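Local coordinates for CBS domain-containing predicted protein TM0935 (Thermotoga maritima, PDB 1O50) that has no established function but, as a tandem CBS-domain protein, probably serves as a regulatory module of the kind that often senses adenine-containing ligands, at residues 20-25 / 147-152; 45-50 / 141-146; 118-123 / 127-132. All blocks are in the same frame, centred on the assembly; numbering follows the deposited sequence.

Contact 1. Residues 20-25 / 147-152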
ATOM      1  N   LYS A  20      -9.582  15.540  -3.539  1.00 37.74           N
ATOM      2  CA  LYS A  20     -10.963  15.408  -3.075  1.00 38.51           C
ATOM      3  C   LYS A  20     -11.760  14.380  -3.897  1.00 38.29           C
ATOM      4  O   LYS A  20     -12.948  14.263  -3.734  1.00 36.50           O
ATOM      5  CB  LYS A  20     -11.638  16.763  -3.054  1.00 39.74           C
ATOM      6  CG  LYS A  20     -11.739  17.388  -1.678  1.00 42.81           C
ATOM      7  CD  LYS A  20     -12.190  18.814  -1.810  1.00 46.62           C
ATOM      8  CE  LYS A  20     -12.818  19.382  -0.515  1.00 49.25           C
ATOM      9  NZ  LYS A  20     -14.326  19.393  -0.529  1.00 51.04           N
ATOM     10  N   LEU A  21     -11.078  13.592  -4.725  1.00 38.40           N
ATOM     11  CA  LEU A  21     -11.763  12.658  -5.622  1.00 39.87           C
ATOM     12  C   LEU A  21     -12.332  11.443  -4.849  1.00 40.93           C
ATOM     13  O   LEU A  21     -13.305  10.833  -5.286  1.00 41.08           O
ATOM     14  CB  LEU A  21     -10.820  12.187  -6.748  1.00 39.12           C
ATOM     15  CG  LEU A  21     -10.424  13.290  -7.742  1.00 38.32           C
ATOM     16  CD1 LEU A  21      -9.395  12.773  -8.722  1.00 38.82           C
ATOM     17  CD2 LEU A  21     -11.615  13.812  -8.460  1.00 38.98           C
ATOM     18  N   ILE A  22     -11.691  11.121  -3.718  1.00 41.42           N
ATOM     19  CA  ILE A  22     -12.155  10.152  -2.716  1.00 41.06           C
ATOM     20  C   ILE A  22     -12.158  10.887  -1.362  1.00 41.35           C
ATOM     21  O   ILE A  22     -11.276  11.721  -1.074  1.00 40.04           O
ATOM     22  CB  ILE A  22     -11.189   8.954  -2.675  1.00 41.70           C
ATOM     23  CG1 ILE A  22     -10.998   8.353  -4.066  1.00 41.69           C
ATOM     24  CG2 ILE A  22     -11.647   7.842  -1.723  1.00 42.36           C
ATOM     25  CD1 ILE A  22      -9.868   7.319  -4.082  1.00 42.54           C
ATOM     26  N   SER A  23     -13.159  10.592  -0.547  1.00 41.59           N
ATOM     27  CA  SER A  23     -13.234  11.105   0.815  1.00 42.98           C
ATOM     28  C   SER A  23     -12.291  10.318   1.725  1.00 42.73           C
ATOM     29  O   SER A  23     -12.609   9.191   2.129  1.00 43.33           O
ATOM     30  CB  SER A  23     -14.649  10.991   1.365  1.00 43.65           C
ATOM     31  OG  SER A  23     -14.690  11.547   2.668  1.00 47.19           O
ATOM     32  N   LEU A  24     -11.126  10.901   1.992  1.00 41.88           N
ATOM     33  CA  LEU A  24     -10.126  10.339   2.877  1.00 41.57           C
ATOM     34  C   LEU A  24     -10.039  11.217   4.123  1.00 41.69           C
ATOM     35  O   LEU A  24     -10.153  12.444   4.027  1.00 41.51           O
ATOM     36  CB  LEU A  24      -8.763  10.316   2.199  1.00 41.60           C
ATOM     37  CG  LEU A  24      -8.614   9.647   0.834  1.00 39.71           C
ATOM     38  CD1 LEU A  24      -7.204   9.728   0.333  1.00 41.65           C
ATOM     39  CD2 LEU A  24      -9.016   8.255   0.983  1.00 40.98           C
ATOM     40  N   LYS A  25      -9.843  10.572   5.277  1.00 41.89           N
ATOM     41  CA  LYS A  25      -9.574  11.258   6.557  1.00 42.73           C
ATOM     42  C   LYS A  25      -8.180  10.883   6.979  1.00 41.46           C
ATOM     43  O   LYS A  25      -7.922   9.694   7.165  1.00 41.67           O
ATOM     44  CB  LYS A  25     -10.527  10.806   7.676  1.00 43.46           C
ATOM     45  CG  LYS A  25     -12.003  10.554   7.261  1.00 48.93           C
ATOM     46  CD  LYS A  25     -12.343   9.027   7.087  1.00 54.36           C
ATOM     47  CE  LYS A  25     -12.512   8.301   8.453  1.00 56.44           C
ATOM     48  NZ  LYS A  25     -11.191   7.957   9.097  1.00 57.98           N
ATOM     49  N   ILE A 147      -4.810   9.465  -7.607  1.00 37.13           N
ATOM     50  CA  ILE A 147      -3.986   9.713  -8.782  1.00 36.85           C
ATOM     51  C   ILE A 147      -4.396   8.780  -9.894  1.00 36.52           C
ATOM     52  O   ILE A 147      -4.556   9.216 -11.027  1.00 36.06           O
ATOM     53  CB  ILE A 147      -2.488   9.614  -8.454  1.00 36.78           C
ATOM     54  CG1 ILE A 147      -2.086  10.702  -7.462  1.00 36.73           C
ATOM     55  CG2 ILE A 147      -1.614   9.798  -9.703  1.00 37.15           C
ATOM     56  CD1 ILE A 147      -0.640  10.734  -7.140  1.00 37.58           C
ATOM     57  N   LEU A 148      -4.606   7.507  -9.572  1.00 36.10           N
ATOM     58  CA  LEU A 148      -5.042   6.540 -10.562  1.00 36.21           C
ATOM     59  C   LEU A 148      -6.398   6.873 -11.157  1.00 35.85           C
ATOM     60  O   LEU A 148      -6.580   6.758 -12.362  1.00 36.22           O
ATOM     61  CB  LEU A 148      -5.059   5.118 -10.000  1.00 36.17           C
ATOM     62  CG  LEU A 148      -3.653   4.570  -9.732  1.00 36.89           C
ATOM     63  CD1 LEU A 148      -3.713   3.220  -8.968  1.00 38.71           C
ATOM     64  CD2 LEU A 148      -2.785   4.420 -11.009  1.00 39.25           C
ATOM     65  N   LEU A 149      -7.324   7.271 -10.299  1.00 34.35           N
ATOM     66  CA  LEU A 149      -8.641   7.673 -10.702  1.00 34.27           C
ATOM     67  C   LEU A 149      -8.546   8.805 -11.733  1.00 34.58           C
ATOM     68  O   LEU A 149      -9.104   8.716 -12.819  1.00 34.78           O
ATOM     69  CB  LEU A 149      -9.408   8.130  -9.470  1.00 34.11           C
ATOM     70  CG  LEU A 149     -10.938   8.308  -9.590  1.00 31.74           C
ATOM     71  CD1 LEU A 149     -11.508   8.518  -8.251  1.00 32.15           C
ATOM     72  CD2 LEU A 149     -11.373   9.481 -10.576  1.00 32.32           C
ATOM     73  N   ALA A 150      -7.858   9.877 -11.358  1.00 32.63           N
ATOM     74  CA  ALA A 150      -7.638  11.038 -12.214  1.00 32.07           C
ATOM     75  C   ALA A 150      -7.110  10.667 -13.577  1.00 32.49           C
ATOM     76  O   ALA A 150      -7.580  11.141 -14.592  1.00 31.90           O
ATOM     77  CB  ALA A 150      -6.616  11.931 -11.562  1.00 32.25           C
ATOM     78  N   LEU A 151      -6.082   9.831 -13.583  1.00 32.21           N
ATOM     79  CA  LEU A 151      -5.385   9.515 -14.820  1.00 32.59           C
ATOM     80  C   LEU A 151      -6.155   8.619 -15.754  1.00 32.37           C
ATOM     81  O   LEU A 151      -6.161   8.861 -16.957  1.00 32.95           O
ATOM     82  CB  LEU A 151      -4.034   8.914 -14.520  1.00 32.38           C
ATOM     83  CG  LEU A 151      -3.028   9.895 -13.898  1.00 32.04           C
ATOM     84  CD1 LEU A 151      -1.800   9.058 -13.545  1.00 34.23           C
ATOM     85  CD2 LEU A 151      -2.693  11.056 -14.803  1.00 33.47           C
ATOM     86  N   TRP A 152      -6.829   7.606 -15.208  1.00 31.67           N
ATOM     87  CA  TRP A 152      -7.517   6.618 -16.025  1.00 31.65           C
ATOM     88  C   TRP A 152      -8.997   6.846 -16.256  1.00 31.42           C
ATOM     89  O   TRP A 152      -9.554   6.276 -17.202  1.00 30.17           O
ATOM     90  CB  TRP A 152      -7.351   5.248 -15.405  1.00 32.84           C
ATOM     91  CG  TRP A 152      -5.935   4.737 -15.549  1.00 32.28           C
ATOM     92  CD1 TRP A 152      -5.011   4.695 -14.572  1.00 34.86           C
ATOM     93  CD2 TRP A 152      -5.300   4.224 -16.732  1.00 34.10           C
ATOM     94  NE1 TRP A 152      -3.824   4.222 -15.072  1.00 34.18           N
ATOM     95  CE2 TRP A 152      -3.985   3.915 -16.393  1.00 35.23           C
ATOM     96  CE3 TRP A 152      -5.721   3.989 -18.049  1.00 37.04           C
ATOM     97  CZ2 TRP A 152      -3.066   3.361 -17.314  1.00 35.77           C
ATOM     98  CZ3 TRP A 152      -4.832   3.434 -18.959  1.00 38.71           C
ATOM     99  CH2 TRP A 152      -3.510   3.143 -18.585  1.00 38.09           C
TER
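Leu21 and Leu149 carry this contact, a small hydrophobic patch where the loop 20-25 packs against helix 144-153. The side chain of Leu21 can be read outward from its first carbon. CB already meets the helix, 4.0 Å from CD1 of Leu149. CG stands anti to the carbonyl carbon of its own residue (chi1 -67°), which carries the branch onward along the helix. The extended methyl, CD1 of Leu21, then arrives at the CB methyl of Ala150 at 4.1 Å, so base and tip of one leucine rest on two consecutive helical residues.

On the helix side, Leu149 throws CG anti to its backbone N (chi1 -166°) and sends CD1 out to the loop. That methyl serves two residues: besides CB of Leu21 it meets CG1 of Ile22 at 4.2 Å. Ile22 adds a polar tether close by, because its N-H is hydrogen-bonded to a carboxylate oxygen of Glu146, about one turn before Leu149. No hydrogen bond joins the two segments themselves, and the spacings between their apolar carbons are those of ordinary van der Waals packing. Leu21 is exposed at the margin, whereas Ile22 and Leu149 both also pack on Leu43 of the second subunit, which closes over this side of the patch. Leu24, further along the loop, continues the same line of packing onto Asn143 and Glu146, at the start of the helix.

The loop belongs to the first CBS motif and helix 144-153 to the second. Packing of one motif's N-terminal part against its partner is consistent with the intertwined CBS-domain pair, the Bateman module.

Contact 2. Residues 45-50 / 141-146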
ATOM      1  N   ASP A  45      -9.621   1.999   9.832  1.00 36.71           N
ATOM      2  CA  ASP A  45      -9.718   2.671   8.550  1.00 36.65           C
ATOM      3  C   ASP A  45      -8.675   2.049   7.604  1.00 35.87           C
ATOM      4  O   ASP A  45      -7.626   2.659   7.349  1.00 33.73           O
ATOM      5  CB  ASP A  45      -9.430   4.168   8.735  1.00 37.50           C
ATOM      6  CG  ASP A  45      -9.826   4.996   7.509  1.00 40.42           C
ATOM      7  OD1 ASP A  45     -10.725   4.560   6.745  1.00 41.45           O
ATOM      8  OD2 ASP A  45      -9.266   6.079   7.229  1.00 43.84           O
ATOM      9  N   PRO A  46      -8.927   0.806   7.168  1.00 34.68           N
ATOM     10  CA  PRO A  46      -7.913   0.011   6.475  1.00 35.68           C
ATOM     11  C   PRO A  46      -7.434   0.474   5.082  1.00 35.53           C
ATOM     12  O   PRO A  46      -6.491  -0.104   4.566  1.00 35.45           O
ATOM     13  CB  PRO A  46      -8.553  -1.405   6.445  1.00 35.31           C
ATOM     14  CG  PRO A  46      -9.969  -1.231   6.662  1.00 35.67           C
ATOM     15  CD  PRO A  46     -10.134   0.018   7.437  1.00 35.98           C
ATOM     16  N   VAL A  47      -8.047   1.508   4.530  1.00 35.76           N
ATOM     17  CA  VAL A  47      -7.579   2.204   3.341  1.00 36.03           C
ATOM     18  C   VAL A  47      -6.288   2.959   3.650  1.00 35.72           C
ATOM     19  O   VAL A  47      -5.515   3.323   2.737  1.00 36.15           O
ATOM     20  CB  VAL A  47      -8.736   3.173   2.794  1.00 36.13           C
ATOM     21  CG1 VAL A  47      -8.930   4.415   3.629  1.00 38.01           C
ATOM     22  CG2 VAL A  47      -8.551   3.529   1.349  1.00 39.12           C
ATOM     23  N   THR A  48      -6.034   3.158   4.945  1.00 35.26           N
ATOM     24  CA  THR A  48      -4.982   4.015   5.405  1.00 34.03           C
ATOM     25  C   THR A  48      -3.683   3.400   4.960  1.00 35.22           C
ATOM     26  O   THR A  48      -3.479   2.216   5.143  1.00 35.50           O
ATOM     27  CB  THR A  48      -5.000   4.073   6.918  1.00 34.82           C
ATOM     28  OG1 THR A  48      -6.169   4.743   7.395  1.00 34.88           O
ATOM     29  CG2 THR A  48      -3.893   4.912   7.467  1.00 32.97           C
ATOM     30  N   ARG A  49      -2.805   4.211   4.391  1.00 36.25           N
ATOM     31  CA  ARG A  49      -1.535   3.705   3.865  1.00 35.92           C
ATOM     32  C   ARG A  49      -0.343   4.398   4.493  1.00 35.46           C
ATOM     33  O   ARG A  49       0.793   3.872   4.443  1.00 34.84           O
ATOM     34  CB  ARG A  49      -1.519   3.757   2.317  1.00 36.89           C
ATOM     35  CG  ARG A  49      -2.315   2.596   1.674  1.00 40.46           C
ATOM     36  CD  ARG A  49      -2.766   2.962   0.288  1.00 43.27           C
ATOM     37  NE  ARG A  49      -3.205   1.839  -0.526  1.00 41.34           N
ATOM     38  CZ  ARG A  49      -4.427   1.381  -0.615  1.00 42.24           C
ATOM     39  NH1 ARG A  49      -5.410   1.882   0.132  1.00 39.05           N
ATOM     40  NH2 ARG A  49      -4.672   0.396  -1.472  1.00 40.99           N
ATOM     41  N   THR A  50      -0.586   5.557   5.068  1.00 34.36           N
ATOM     42  CA  THR A  50       0.423   6.306   5.794  1.00 36.79           C
ATOM     43  C   THR A  50      -0.232   6.948   7.039  1.00 36.69           C
ATOM     44  O   THR A  50      -1.282   7.627   6.934  1.00 37.73           O
ATOM     45  CB  THR A  50       1.093   7.396   4.915  1.00 36.95           C
ATOM     46  OG1 THR A  50       1.625   6.843   3.684  1.00 38.41           O
ATOM     47  CG2 THR A  50       2.343   7.961   5.638  1.00 37.13           C
ATOM     48  N   ASP A 141      -5.557  15.439   2.240  1.00 37.84           N
ATOM     49  CA  ASP A 141      -4.858  14.155   2.095  1.00 37.81           C
ATOM     50  C   ASP A 141      -4.801  13.724   0.610  1.00 36.46           C
ATOM     51  O   ASP A 141      -5.667  14.070  -0.190  1.00 36.05           O
ATOM     52  CB  ASP A 141      -5.631  13.116   2.946  1.00 38.06           C
ATOM     53  CG  ASP A 141      -4.814  11.950   3.357  1.00 38.03           C
ATOM     54  OD1 ASP A 141      -3.570  12.078   3.484  1.00 38.91           O
ATOM     55  OD2 ASP A 141      -5.352  10.832   3.530  1.00 41.91           O
ATOM     56  N   LEU A 142      -3.793  12.946   0.244  1.00 35.80           N
ATOM     57  CA  LEU A 142      -3.680  12.441  -1.126  1.00 35.14           C
ATOM     58  C   LEU A 142      -3.250  11.010  -1.116  1.00 34.98           C
ATOM     59  O   LEU A 142      -2.313  10.721  -0.444  1.00 35.87           O
ATOM     60  CB  LEU A 142      -2.626  13.256  -1.891  1.00 35.38           C
ATOM     61  CG  LEU A 142      -2.421  12.927  -3.371  1.00 34.56           C
ATOM     62  CD1 LEU A 142      -3.652  13.204  -4.207  1.00 36.54           C
ATOM     63  CD2 LEU A 142      -1.250  13.708  -3.920  1.00 35.61           C
ATOM     64  N   ASN A 143      -3.898  10.119  -1.862  1.00 35.08           N
ATOM     65  CA  ASN A 143      -3.375   8.758  -2.021  1.00 34.52           C
ATOM     66  C   ASN A 143      -3.214   8.323  -3.444  1.00 33.88           C
ATOM     67  O   ASN A 143      -3.650   8.981  -4.371  1.00 33.40           O
ATOM     68  CB  ASN A 143      -4.184   7.731  -1.179  1.00 35.59           C
ATOM     69  CG  ASN A 143      -5.544   7.390  -1.739  1.00 35.31           C
ATOM     70  OD1 ASN A 143      -5.939   7.827  -2.818  1.00 38.65           O
ATOM     71  ND2 ASN A 143      -6.274   6.562  -1.012  1.00 35.68           N
ATOM     72  N   SER A 144      -2.508   7.208  -3.626  1.00 35.15           N
ATOM     73  CA  SER A 144      -2.277   6.671  -4.950  1.00 35.69           C
ATOM     74  C   SER A 144      -3.566   6.384  -5.737  1.00 36.83           C
ATOM     75  O   SER A 144      -3.603   6.508  -6.941  1.00 35.66           O
ATOM     76  CB  SER A 144      -1.419   5.397  -4.842  1.00 36.49           C
ATOM     77  OG  SER A 144      -2.044   4.398  -4.057  1.00 37.74           O
ATOM     78  N   LEU A 145      -4.649   6.045  -5.052  1.00 38.28           N
ATOM     79  CA  LEU A 145      -5.847   5.672  -5.739  1.00 37.86           C
ATOM     80  C   LEU A 145      -6.474   6.904  -6.398  1.00 37.96           C
ATOM     81  O   LEU A 145      -7.047   6.806  -7.472  1.00 37.85           O
ATOM     82  CB  LEU A 145      -6.845   5.005  -4.773  1.00 38.84           C
ATOM     83  CG  LEU A 145      -6.340   3.877  -3.853  1.00 38.28           C
ATOM     84  CD1 LEU A 145      -7.545   3.210  -3.190  1.00 36.55           C
ATOM     85  CD2 LEU A 145      -5.476   2.864  -4.560  1.00 39.11           C
ATOM     86  N   GLU A 146      -6.385   8.051  -5.731  1.00 37.53           N
ATOM     87  CA  GLU A 146      -6.854   9.305  -6.308  1.00 37.05           C
ATOM     88  C   GLU A 146      -6.117   9.678  -7.593  1.00 37.08           C
ATOM     89  O   GLU A 146      -6.727  10.163  -8.535  1.00 37.35           O
ATOM     90  CB  GLU A 146      -6.758  10.409  -5.281  1.00 35.56           C
ATOM     91  CG  GLU A 146      -7.789  10.206  -4.190  1.00 35.17           C
ATOM     92  CD  GLU A 146      -7.659  11.221  -3.086  1.00 33.19           C
ATOM     93  OE1 GLU A 146      -6.532  11.606  -2.751  1.00 30.63           O
ATOM     94  OE2 GLU A 146      -8.704  11.631  -2.570  1.00 34.34           O
TER
HETATM   95  O   HOH W   1      -5.227   5.820   1.750  1.00 21.92           O
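Leu145 sets its CD2 methyl over one face of the Arg49 guanidinium, displaced toward the rim, with NH2 of Arg49 4.0 Å away. The two side chains cross at about a right angle, and CD1 of Leu145 reaches the neighbouring NH1. Arg49 runs extended from CG to NE, and the turn about its last torsion (chi4 91°) helps set NH1 toward the carbonyl O of Val47 at 3.0 Å (N-H...O angle 145°); the same nitrogen also donates to Pro46 O of the second subunit. This buried, closely filled half joins the two CBS motifs at the dimer interface, where the helix following strand 138-143 begins with a capping box: Asn143 OD1 accepts from Glu146 N at 3.0 Å, and Asn143 N donates to Glu146 OE1 at 3.2 Å. With a leucine in place of Arg49, Val47 O and Pro46 O of the second subunit would probably lose their guanidinium donor, and the CD2 methyl of Leu145 the guanidinium face it lies over. The other half is slacker. Val47 CG2 comes no nearer than 4.5 Å to Asn143 ND2, and a water bridges the interval, donating to Val47 O at 2.7 Å and accepting from Asn143 ND2 at 3.0 Å.

Contact 3. Residues 118-123 / 127-132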
ATOM      1  N   LEU A 118       3.251  12.306  -7.728  1.00 39.27           N
ATOM      2  CA  LEU A 118       3.436  10.915  -8.158  1.00 38.90           C
ATOM      3  C   LEU A 118       4.910  10.560  -8.063  1.00 37.79           C
ATOM      4  O   LEU A 118       5.254   9.459  -7.654  1.00 39.00           O
ATOM      5  CB  LEU A 118       2.904  10.712  -9.602  1.00 39.14           C
ATOM      6  CG  LEU A 118       3.115   9.323 -10.251  1.00 41.47           C
ATOM      7  CD1 LEU A 118       2.042   8.965 -11.254  1.00 41.80           C
ATOM      8  CD2 LEU A 118       4.490   9.225 -10.950  1.00 43.12           C
ATOM      9  N   LYS A 119       5.784  11.479  -8.436  1.00 37.26           N
ATOM     10  CA  LYS A 119       7.221  11.253  -8.343  1.00 36.87           C
ATOM     11  C   LYS A 119       7.639  11.023  -6.899  1.00 36.51           C
ATOM     12  O   LYS A 119       8.411  10.134  -6.614  1.00 35.64           O
ATOM     13  CB  LYS A 119       8.002  12.424  -8.918  1.00 36.84           C
ATOM     14  CG  LYS A 119       9.508  12.284  -8.779  1.00 39.30           C
ATOM     15  CD  LYS A 119      10.251  13.559  -9.199  1.00 41.41           C
ATOM     16  CE  LYS A 119      11.732  13.493  -8.832  1.00 43.75           C
ATOM     17  NZ  LYS A 119      12.498  12.570  -9.721  1.00 45.42           N
ATOM     18  N   LEU A 120       7.108  11.839  -6.000  1.00 36.64           N
ATOM     19  CA  LEU A 120       7.355  11.711  -4.559  1.00 36.41           C
ATOM     20  C   LEU A 120       6.898  10.375  -4.031  1.00 35.25           C
ATOM     21  O   LEU A 120       7.599   9.730  -3.270  1.00 35.71           O
ATOM     22  CB  LEU A 120       6.617  12.828  -3.783  1.00 36.69           C
ATOM     23  CG  LEU A 120       7.250  14.220  -3.885  1.00 35.71           C
ATOM     24  CD1 LEU A 120       6.296  15.241  -3.248  1.00 35.87           C
ATOM     25  CD2 LEU A 120       8.629  14.281  -3.227  1.00 37.20           C
ATOM     26  N   MET A 121       5.697   9.972  -4.396  1.00 34.99           N
ATOM     27  CA  MET A 121       5.206   8.696  -3.979  1.00 34.46           C
ATOM     28  C   MET A 121       6.138   7.602  -4.393  1.00 34.47           C
ATOM     29  O   MET A 121       6.527   6.774  -3.583  1.00 33.85           O
ATOM     30  CB  MET A 121       3.849   8.423  -4.574  1.00 35.10           C
ATOM     31  CG  MET A 121       2.764   9.166  -3.882  1.00 33.77           C
ATOM     32  SD  MET A 121       1.146   8.586  -4.308  1.00 37.66           S
ATOM     33  CE  MET A 121       0.295   9.934  -3.617  1.00 33.98           C
ATOM     34  N   ILE A 122       6.489   7.597  -5.662  1.00 35.55           N
ATOM     35  CA  ILE A 122       7.351   6.542  -6.189  1.00 35.57           C
ATOM     36  C   ILE A 122       8.752   6.540  -5.572  1.00 36.25           C
ATOM     37  O   ILE A 122       9.234   5.492  -5.121  1.00 36.78           O
ATOM     38  CB  ILE A 122       7.390   6.600  -7.718  1.00 35.00           C
ATOM     39  CG1 ILE A 122       6.023   6.164  -8.274  1.00 35.78           C
ATOM     40  CG2 ILE A 122       8.456   5.624  -8.237  1.00 34.95           C
ATOM     41  CD1 ILE A 122       5.757   6.562  -9.729  1.00 35.81           C
ATOM     42  N   ASP A 123       9.418   7.697  -5.573  1.00 36.98           N
ATOM     43  CA  ASP A 123      10.776   7.816  -5.039  1.00 37.68           C
ATOM     44  C   ASP A 123      10.904   7.387  -3.558  1.00 37.99           C
ATOM     45  O   ASP A 123      11.911   6.817  -3.165  1.00 37.94           O
ATOM     46  CB  ASP A 123      11.283   9.268  -5.170  1.00 38.40           C
ATOM     47  CG  ASP A 123      11.625   9.671  -6.590  1.00 40.20           C
ATOM     48  OD1 ASP A 123      11.564   8.869  -7.545  1.00 42.85           O
ATOM     49  OD2 ASP A 123      12.012  10.807  -6.842  1.00 43.01           O
ATOM     50  N   GLN A 127       2.276   5.562  -0.597  1.00 36.63           N
ATOM     51  CA  GLN A 127       1.031   5.719  -1.340  1.00 35.96           C
ATOM     52  C   GLN A 127      -0.002   6.661  -0.684  1.00 36.31           C
ATOM     53  O   GLN A 127      -1.202   6.626  -1.016  1.00 37.42           O
ATOM     54  CB  GLN A 127       0.422   4.334  -1.591  1.00 35.90           C
ATOM     55  CG  GLN A 127       1.358   3.461  -2.413  1.00 35.87           C
ATOM     56  CD  GLN A 127       0.738   2.233  -2.962  1.00 33.64           C
ATOM     57  OE1 GLN A 127      -0.371   2.278  -3.429  1.00 38.13           O
ATOM     58  NE2 GLN A 127       1.496   1.126  -2.999  1.00 36.71           N
ATOM     59  N   GLU A 128       0.435   7.498   0.257  1.00 35.95           N
ATOM     60  CA  GLU A 128      -0.481   8.454   0.912  1.00 35.26           C
ATOM     61  C   GLU A 128       0.383   9.501   1.534  1.00 36.33           C
ATOM     62  O   GLU A 128       1.392   9.197   2.180  1.00 35.81           O
ATOM     63  CB  GLU A 128      -1.335   7.817   1.990  1.00 35.64           C
ATOM     64  CG  GLU A 128      -2.440   8.712   2.513  1.00 32.89           C
ATOM     65  CD  GLU A 128      -3.276   8.117   3.622  1.00 39.51           C
ATOM     66  OE1 GLU A 128      -3.058   6.972   3.974  1.00 38.76           O
ATOM     67  OE2 GLU A 128      -4.199   8.796   4.143  1.00 41.52           O
ATOM     68  N   MET A 129       0.004  10.742   1.291  1.00 36.46           N
ATOM     69  CA  MET A 129       0.781  11.887   1.691  1.00 36.58           C
ATOM     70  C   MET A 129      -0.189  12.894   2.174  1.00 37.11           C
ATOM     71  O   MET A 129      -1.283  12.984   1.638  1.00 35.76           O
ATOM     72  CB  MET A 129       1.495  12.511   0.498  1.00 37.67           C
ATOM     73  CG  MET A 129       2.797  11.934   0.208  1.00 41.19           C
ATOM     74  SD  MET A 129       3.716  12.749  -1.116  1.00 45.41           S
ATOM     75  CE  MET A 129       2.614  12.502  -2.361  1.00 44.24           C
ATOM     76  N   PRO A 130       0.223  13.732   3.133  1.00 38.23           N
ATOM     77  CA  PRO A 130      -0.643  14.795   3.616  1.00 37.66           C
ATOM     78  C   PRO A 130      -0.464  16.012   2.737  1.00 37.59           C
ATOM     79  O   PRO A 130       0.583  16.174   2.127  1.00 35.99           O
ATOM     80  CB  PRO A 130      -0.094  15.051   5.019  1.00 38.20           C
ATOM     81  CG  PRO A 130       1.353  14.819   4.880  1.00 37.63           C
ATOM     82  CD  PRO A 130       1.522  13.751   3.836  1.00 38.08           C
ATOM     83  N   VAL A 131      -1.495  16.850   2.675  1.00 37.64           N
ATOM     84  CA  VAL A 131      -1.426  18.132   2.003  1.00 38.30           C
ATOM     85  C   VAL A 131      -1.368  19.169   3.112  1.00 39.12           C
ATOM     86  O   VAL A 131      -2.205  19.179   4.003  1.00 39.60           O
ATOM     87  CB  VAL A 131      -2.655  18.361   1.089  1.00 38.20           C
ATOM     88  CG1 VAL A 131      -2.529  19.648   0.332  1.00 37.23           C
ATOM     89  CG2 VAL A 131      -2.840  17.138   0.138  1.00 37.61           C
ATOM     90  N   VAL A 132      -0.357  20.021   3.070  1.00 40.25           N
ATOM     91  CA  VAL A 132      -0.099  20.924   4.167  1.00 40.84           C
ATOM     92  C   VAL A 132      -0.179  22.358   3.675  1.00 41.80           C
ATOM     93  O   VAL A 132      -0.007  22.630   2.485  1.00 41.43           O
ATOM     94  CB  VAL A 132       1.288  20.668   4.853  1.00 41.11           C
ATOM     95  CG1 VAL A 132       1.415  19.221   5.317  1.00 40.86           C
ATOM     96  CG2 VAL A 132       2.473  21.053   3.942  1.00 41.20           C
TER
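Gln127 touches Met121 through its backbone, while its flat amide is carried elsewhere: the CB bond leaves in the direction away from helix 114-124, and OE1 takes a hydrogen bond from Ser144 OG at the start of the next helix. The carboxylate of Glu128 likewise belongs to another interface, where OE1 accepts from Arg49 N. With these two planar groups engaged elsewhere, neither presents a face or edge to the helix, and the joint between helix and strand is made by aliphatic and thioether chains. This is the packing of helix 114-124 on the strand that follows it in the second CBS motif, where 128-132 pairs with 138-143 in a two-stranded antiparallel sheet.

Met129 is the central side chain. Its sulfur lies beside Leu120, 3.9 Å from CB and 4.2 Å from CD1 of that residue, and the two side chains meet at about a right angle. Beyond the sulfur the chain bends (chi3 -60°), swinging CE out to Met121 on the adjacent helical position. There CE of Met129 sits 3.7 Å from CG of Met121 and at the same 3.7 Å from CE of Met121, so one methyl touches both ends of a chain extended past CG; the two methionine side chains cross obliquely. Met129 thus spans two neighbouring helix residues, its sulfur on one and its methyl on the other.

Ser144 and Ile147 of helix 144-153 also pack on Met121; Leu120 and Met129 share Val108 as a further neighbour. Elsewhere on the helix, Lys119 and Asp123 form a weak salt bridge one turn apart, and Phe79 of the second subunit packs on both. At the start of segment 127-132, the sulfur of Met121 rests 4.1 Å from CA of Gln127.

Overall arrangement
The three contacts adjoin one another: the centre of contact 2 lies about 9 Å from that of contact 1 and about 10 Å from that of contact 3, while the centres of contacts 1 and 3 are about 13 Å apart and the two meet through Ile147. Along the sequence they enclose one another, 118-123 / 127-132 innermost and 20-25 / 147-152 outermost. Helix 144-153 serves contacts 1 and 2, and the paired strands 128-132 and 138-143 link contacts 2 and 3. Contact 3 is internal to the second CBS motif, whereas contacts 1 and 2 tie it to the first. All three also touch the second subunit, so the packing within the pair and the dimer interface lie close together.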